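Local coordinates for alginate lyase AlgAT5 (Defluviitalea, PDB 5ZQI), which probably cleaves the polysaccharide alginate by beta-elimination, as a polysaccharide lyase of family 7 with a beta-sandwich fold, at residues A[96-109]-A[251-263]. Residues are numbered along the deposited sequence; the frame is centred on the assembly and turned at random.
Sequences NDDGDAVVFKAHCG and DSEDAYGENEIYN
Lys105 reaches across to Tyr256 and lies over one face of its ring, with CE in a CH-pi contact. Lys105 NZ is 4.1 Å from the Tyr256 ring centroid in a cation-pi contact. The lysine chain is extended throughout, and Tyr256 CG stands between its own backbone N and carbonyl carbon (chi1 62°), which turns one ring face to the lysine chain crossing over it. NZ also makes a salt bridge with Glu91 and donates to a water held by Asp254 O. At the other end, Ala101 CB sits squarely over the centre of the Tyr262 ring, 3.6 Å from its centroid. Beside this pair the Asn96 amide ND2 donates to Glu260 OE1 (2.9 Å, 163°), meeting the carboxylate from above its plane, and also to Asp100 OD1. Asn96 OD1 accepts from Asp100 N on a lone pair and from Ala101 N above the carbonyl plane, so both ends of the amide are gripped and its rotation is fixed where the 96-99 type I turn leads into the strand.

Strands 102-107 and 256-261 are antiparallel neighbours in one sheet of the beta-sandwich, with Val102-Ile261, Phe104-Asn259 and Ala106-Gly257 as the hydrogen-bonded pairs. Past His107, Cys108 N makes a single bond to Ala255 O (2.8 Å) and Gly109 N bonds to Glu253 O (3.0 Å).

The sheet face bearing Phe104 is buried. Phe104 CE1 packs 3.6 Å from Ile261 CD1, and Asn259 OD1 lies 3.3 Å from Phe104 CB. Met241 of the second sheet touches both Phe104 and Asn259, whose ND2 is bonded to Gln149. On the face bearing Lys105, Val103 CG1 lies against the Glu258 carboxylate and CG2 against Glu260. Farther out, His153 stacks with Tyr256, and Arg204 makes a cation-pi contact with Tyr262, whose hydroxyl is hydrogen-bonded to Lys150.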
loop_
_atom_site.group_PDB
_atom_site.type_symbol
_atom_site.label_atom_id
_atom_site.label_comp_id
_atom_site.label_asym_id
_atom_site.label_seq_id
_atom_site.Cartn_x
_atom_site.Cartn_y
_atom_site.Cartn_z
ATOM N N ASN A 96 15.466 2.782 5.945
ATOM C CA ASN A 96 15.896 1.822 6.943
ATOM C C ASN A 96 17.398 1.969 7.232
ATOM O O ASN A 96 18.134 2.713 6.570
ATOM C CB ASN A 96 15.555 0.394 6.502
ATOM C CG ASN A 96 16.272 -0.052 5.216
ATOM O OD1 ASN A 96 17.100 0.648 4.650
ATOM N ND2 ASN A 96 15.971 -1.259 4.781
ATOM N N ASP A 97 17.849 1.259 8.268
ATOM C CA ASP A 97 19.252 1.355 8.673
ATOM C C ASP A 97 20.199 0.907 7.558
ATOM O O ASP A 97 21.289 1.471 7.392
ATOM C CB ASP A 97 19.494 0.512 9.924
ATOM C CG ASP A 97 18.833 1.091 11.154
ATOM O OD1 ASP A 97 18.476 2.286 11.134
ATOM O OD2 ASP A 97 18.682 0.350 12.152
ATOM N N ASP A 98 19.784 -0.088 6.769
ATOM C CA ASP A 98 20.631 -0.584 5.697
ATOM C C ASP A 98 20.752 0.394 4.541
ATOM O O ASP A 98 21.634 0.231 3.694
ATOM C CB ASP A 98 20.097 -1.911 5.155
ATOM C CG ASP A 98 20.279 -3.040 6.124
ATOM O OD1 ASP A 98 21.176 -2.919 6.980
ATOM O OD2 ASP A 98 19.531 -4.038 6.026
ATOM N N GLY A 99 19.878 1.393 4.482
ATOM C CA GLY A 99 19.922 2.368 3.413
ATOM C C GLY A 99 19.419 1.871 2.078
ATOM O O GLY A 99 19.862 2.375 1.042
ATOM N N ASP A 100 18.508 0.888 2.068
ATOM C CA ASP A 100 18.024 0.351 0.803
ATOM C C ASP A 100 16.515 0.115 0.744
ATOM O O ASP A 100 16.039 -0.490 -0.219
ATOM C CB ASP A 100 18.756 -0.954 0.451
ATOM C CG ASP A 100 18.588 -2.058 1.473
ATOM O OD1 ASP A 100 17.908 -1.900 2.489
ATOM O OD2 ASP A 100 19.192 -3.141 1.225
ATOM N N ALA A 101 15.741 0.575 1.716
ATOM C CA ALA A 101 14.291 0.469 1.644
ATOM C C ALA A 101 13.667 1.577 2.470
ATOM O O ALA A 101 14.306 2.160 3.346
ATOM C CB ALA A 101 13.796 -0.892 2.130
ATOM N N VAL A 102 12.410 1.867 2.170
ATOM C CA VAL A 102 11.630 2.851 2.919
ATOM C C VAL A 102 10.710 2.128 3.889
ATOM O O VAL A 102 9.936 1.247 3.488
ATOM C CB VAL A 102 10.806 3.745 1.977
ATOM C CG1 VAL A 102 9.971 4.758 2.753
ATOM C CG2 VAL A 102 11.697 4.490 1.008
ATOM N N VAL A 103 10.787 2.517 5.150
ATOM C CA VAL A 103 9.974 1.988 6.236
ATOM C C VAL A 103 8.682 2.788 6.333
ATOM O O VAL A 103 8.712 4.027 6.396
ATOM C CB VAL A 103 10.745 2.068 7.563
ATOM C CG1 VAL A 103 9.851 1.565 8.726
ATOM C CG2 VAL A 103 12.032 1.300 7.502
ATOM N N PHE A 104 7.547 2.075 6.320
ATOM C CA PHE A 104 6.217 2.652 6.523
ATOM C C PHE A 104 5.665 2.033 7.804
ATOM O O PHE A 104 5.551 0.806 7.896
ATOM C CB PHE A 104 5.265 2.356 5.367
ATOM C CG PHE A 104 5.672 2.922 4.033
ATOM C CD1 PHE A 104 6.648 2.297 3.260
ATOM C CD2 PHE A 104 5.047 4.045 3.523
ATOM C CE1 PHE A 104 6.976 2.826 2.018
ATOM C CE2 PHE A 104 5.382 4.557 2.301
ATOM C CZ PHE A 104 6.341 3.953 1.545
ATOM N N LYS A 105 5.262 2.872 8.756
ATOM C CA LYS A 105 4.696 2.421 10.028
ATOM C C LYS A 105 3.386 3.143 10.282
ATOM O O LYS A 105 3.331 4.358 10.158
ATOM C CB LYS A 105 5.676 2.673 11.192
ATOM C CG LYS A 105 5.066 2.428 12.567
ATOM C CD LYS A 105 6.093 2.595 13.670
ATOM C CE LYS A 105 5.425 2.532 15.041
ATOM N NZ LYS A 105 6.362 2.644 16.182
ATOM N N ALA A 106 2.347 2.409 10.692
ATOM C CA ALA A 106 1.115 3.018 11.185
ATOM C C ALA A 106 0.670 2.281 12.435
ATOM O O ALA A 106 0.412 1.074 12.394
ATOM C CB ALA A 106 0.018 3.018 10.109
ATOM N N HIS A 107 0.602 3.019 13.534
ATOM C CA HIS A 107 0.222 2.463 14.827
ATOM C C HIS A 107 -1.285 2.490 15.034
ATOM O O HIS A 107 -1.992 3.321 14.476
ATOM C CB HIS A 107 0.920 3.224 15.958
ATOM C CG HIS A 107 0.613 4.691 15.987
ATOM N ND1 HIS A 107 0.733 5.504 14.877
ATOM C CD2 HIS A 107 0.173 5.483 16.992
ATOM C CE1 HIS A 107 0.380 6.737 15.205
ATOM N NE2 HIS A 107 0.050 6.752 16.485
ATOM N N CYS A 108 -1.762 1.573 15.883
ATOM C CA CYS A 108 -3.203 1.369 16.052
ATOM C C CYS A 108 -3.888 2.567 16.672
ATOM O O CYS A 108 -5.103 2.739 16.501
ATOM C CB CYS A 108 -3.448 0.097 16.874
ATOM S SG CYS A 108 -2.927 -1.427 16.029
ATOM N N GLY A 109 -3.153 3.398 17.390
ATOM C CA GLY A 109 -3.687 4.620 17.942
ATOM C C GLY A 109 -3.624 5.808 17.019
ATOM O O GLY A 109 -4.006 6.912 17.418
ATOM N N ASP A 251 -6.304 -3.804 20.461
ATOM C CA ASP A 251 -4.893 -3.487 20.361
ATOM C C ASP A 251 -4.575 -2.230 21.156
ATOM O O ASP A 251 -5.427 -1.357 21.342
ATOM C CB ASP A 251 -4.488 -3.330 18.892
ATOM C CG ASP A 251 -4.089 -4.670 18.258
ATOM O OD1 ASP A 251 -3.117 -5.269 18.773
ATOM O OD2 ASP A 251 -4.747 -5.138 17.304
ATOM N N SER A 252 -3.335 -2.157 21.647
ATOM C CA SER A 252 -2.856 -0.964 22.325
ATOM C C SER A 252 -2.563 0.150 21.316
ATOM O O SER A 252 -2.397 -0.078 20.119
ATOM C CB SER A 252 -1.605 -1.281 23.137
ATOM O OG SER A 252 -0.506 -1.512 22.299
ATOM N N GLU A 253 -2.502 1.382 21.825
ATOM C CA GLU A 253 -2.231 2.513 20.944
ATOM C C GLU A 253 -0.896 2.370 20.225
ATOM O O GLU A 253 -0.757 2.828 19.080
ATOM C CB GLU A 253 -2.268 3.823 21.730
ATOM C CG GLU A 253 -3.669 4.223 22.213
ATOM C CD GLU A 253 -3.655 5.379 23.181
ATOM O OE1 GLU A 253 -2.576 5.966 23.397
ATOM O OE2 GLU A 253 -4.725 5.704 23.732
ATOM N N ASP A 254 0.086 1.727 20.858
ATOM C CA ASP A 254 1.426 1.623 20.293
ATOM C C ASP A 254 1.669 0.315 19.536
ATOM O O ASP A 254 2.764 0.122 18.993
ATOM C CB ASP A 254 2.490 1.805 21.389
ATOM C CG ASP A 254 2.327 0.858 22.546
ATOM O OD1 ASP A 254 1.550 -0.112 22.440
ATOM O OD2 ASP A 254 2.981 1.104 23.583
ATOM N N ALA A 255 0.685 -0.573 19.463
ATOM C CA ALA A 255 0.770 -1.690 18.531
ATOM C C ALA A 255 0.801 -1.135 17.116
ATOM O O ALA A 255 0.278 -0.047 16.852
ATOM C CB ALA A 255 -0.412 -2.637 18.698
ATOM N N TYR A 256 1.436 -1.856 16.200
ATOM C CA TYR A 256 1.557 -1.279 14.867
ATOM C C TYR A 256 1.789 -2.316 13.779
ATOM O O TYR A 256 2.249 -3.439 14.022
ATOM C CB TYR A 256 2.700 -0.251 14.825
ATOM C CG TYR A 256 4.090 -0.808 15.113
ATOM C CD1 TYR A 256 4.542 -0.999 16.415
ATOM C CD2 TYR A 256 4.958 -1.079 14.063
ATOM C CE1 TYR A 256 5.839 -1.447 16.657
ATOM C CE2 TYR A 256 6.244 -1.546 14.296
ATOM C CZ TYR A 256 6.676 -1.723 15.591
ATOM O OH TYR A 256 7.975 -2.180 15.786
ATOM N N GLY A 257 1.478 -1.879 12.561
ATOM C CA GLY A 257 1.932 -2.533 11.347
ATOM C C GLY A 257 3.110 -1.774 10.748
ATOM O O GLY A 257 3.183 -0.551 10.828
ATOM N N GLU A 258 4.030 -2.520 10.158
ATOM C CA GLU A 258 5.198 -1.927 9.532
ATOM C C GLU A 258 5.634 -2.784 8.353
ATOM O O GLU A 258 5.603 -4.020 8.418
ATOM C CB GLU A 258 6.340 -1.766 10.529
ATOM C CG GLU A 258 7.552 -0.997 9.983
ATOM C CD GLU A 258 8.541 -0.711 11.083
ATOM O OE1 GLU A 258 9.521 -1.489 11.201
ATOM O OE2 GLU A 258 8.360 0.268 11.852
ATOM N N ASN A 259 6.072 -2.109 7.284
ATOM C CA ASN A 259 6.691 -2.778 6.145
ATOM C C ASN A 259 7.822 -1.919 5.586
ATOM O O ASN A 259 8.001 -0.753 5.944
ATOM C CB ASN A 259 5.644 -3.135 5.068
ATOM C CG ASN A 259 5.061 -1.922 4.364
ATOM O OD1 ASN A 259 4.890 -0.861 4.932
ATOM N ND2 ASN A 259 4.776 -2.085 3.080
ATOM N N GLU A 260 8.626 -2.530 4.725
ATOM C CA GLU A 260 9.771 -1.891 4.088
ATOM C C GLU A 260 9.645 -2.145 2.592
ATOM O O GLU A 260 9.527 -3.302 2.169
ATOM C CB GLU A 260 11.091 -2.437 4.635
ATOM C CG GLU A 260 11.261 -2.219 6.129
ATOM C CD GLU A 260 12.653 -2.507 6.665
ATOM O OE1 GLU A 260 13.608 -2.632 5.847
ATOM O OE2 GLU A 260 12.783 -2.605 7.900
ATOM N N ILE A 261 9.632 -1.070 1.804
ATOM C CA ILE A 261 9.523 -1.150 0.342
ATOM C C ILE A 261 10.903 -0.856 -0.248
ATOM O O ILE A 261 11.456 0.237 -0.062
ATOM C CB ILE A 261 8.453 -0.191 -0.236
ATOM C CG1 ILE A 261 7.096 -0.535 0.379
ATOM C CG2 ILE A 261 8.478 -0.238 -1.772
ATOM C CD1 ILE A 261 5.913 0.263 -0.221
ATOM N N TYR A 262 11.420 -1.809 -1.016
ATOM C CA TYR A 262 12.712 -1.723 -1.690
ATOM C C TYR A 262 12.620 -1.139 -3.088
ATOM O O TYR A 262 13.511 -0.379 -3.494
ATOM C CB TYR A 262 13.318 -3.132 -1.783
ATOM C CG TYR A 262 13.820 -3.686 -0.490
ATOM C CD1 TYR A 262 12.953 -4.251 0.426
ATOM C CD2 TYR A 262 15.172 -3.622 -0.164
ATOM C CE1 TYR A 262 13.409 -4.663 1.598
ATOM C CE2 TYR A 262 15.646 -4.103 1.017
ATOM C CZ TYR A 262 14.788 -4.571 1.902
ATOM O OH TYR A 262 15.257 -5.119 3.125
ATOM N N ASN A 263 11.553 -1.464 -3.821
ATOM C CA ASN A 263 11.335 -0.978 -5.171
ATOM C C ASN A 263 9.835 -0.837 -5.369
ATOM O O ASN A 263 9.046 -1.596 -4.799
ATOM C CB ASN A 263 11.931 -1.931 -6.240
ATOM C CG ASN A 263 13.452 -2.075 -6.144
ATOM O OD1 ASN A 263 14.223 -1.195 -6.555
ATOM N ND2 ASN A 263 13.890 -3.191 -5.587
HETATM O O HOH W 1 17.719 -4.107 3.810
HETATM O O HOH W 2 16.226 -0.522 -2.809
HETATM O O HOH W 3 4.511 2.070 18.387
#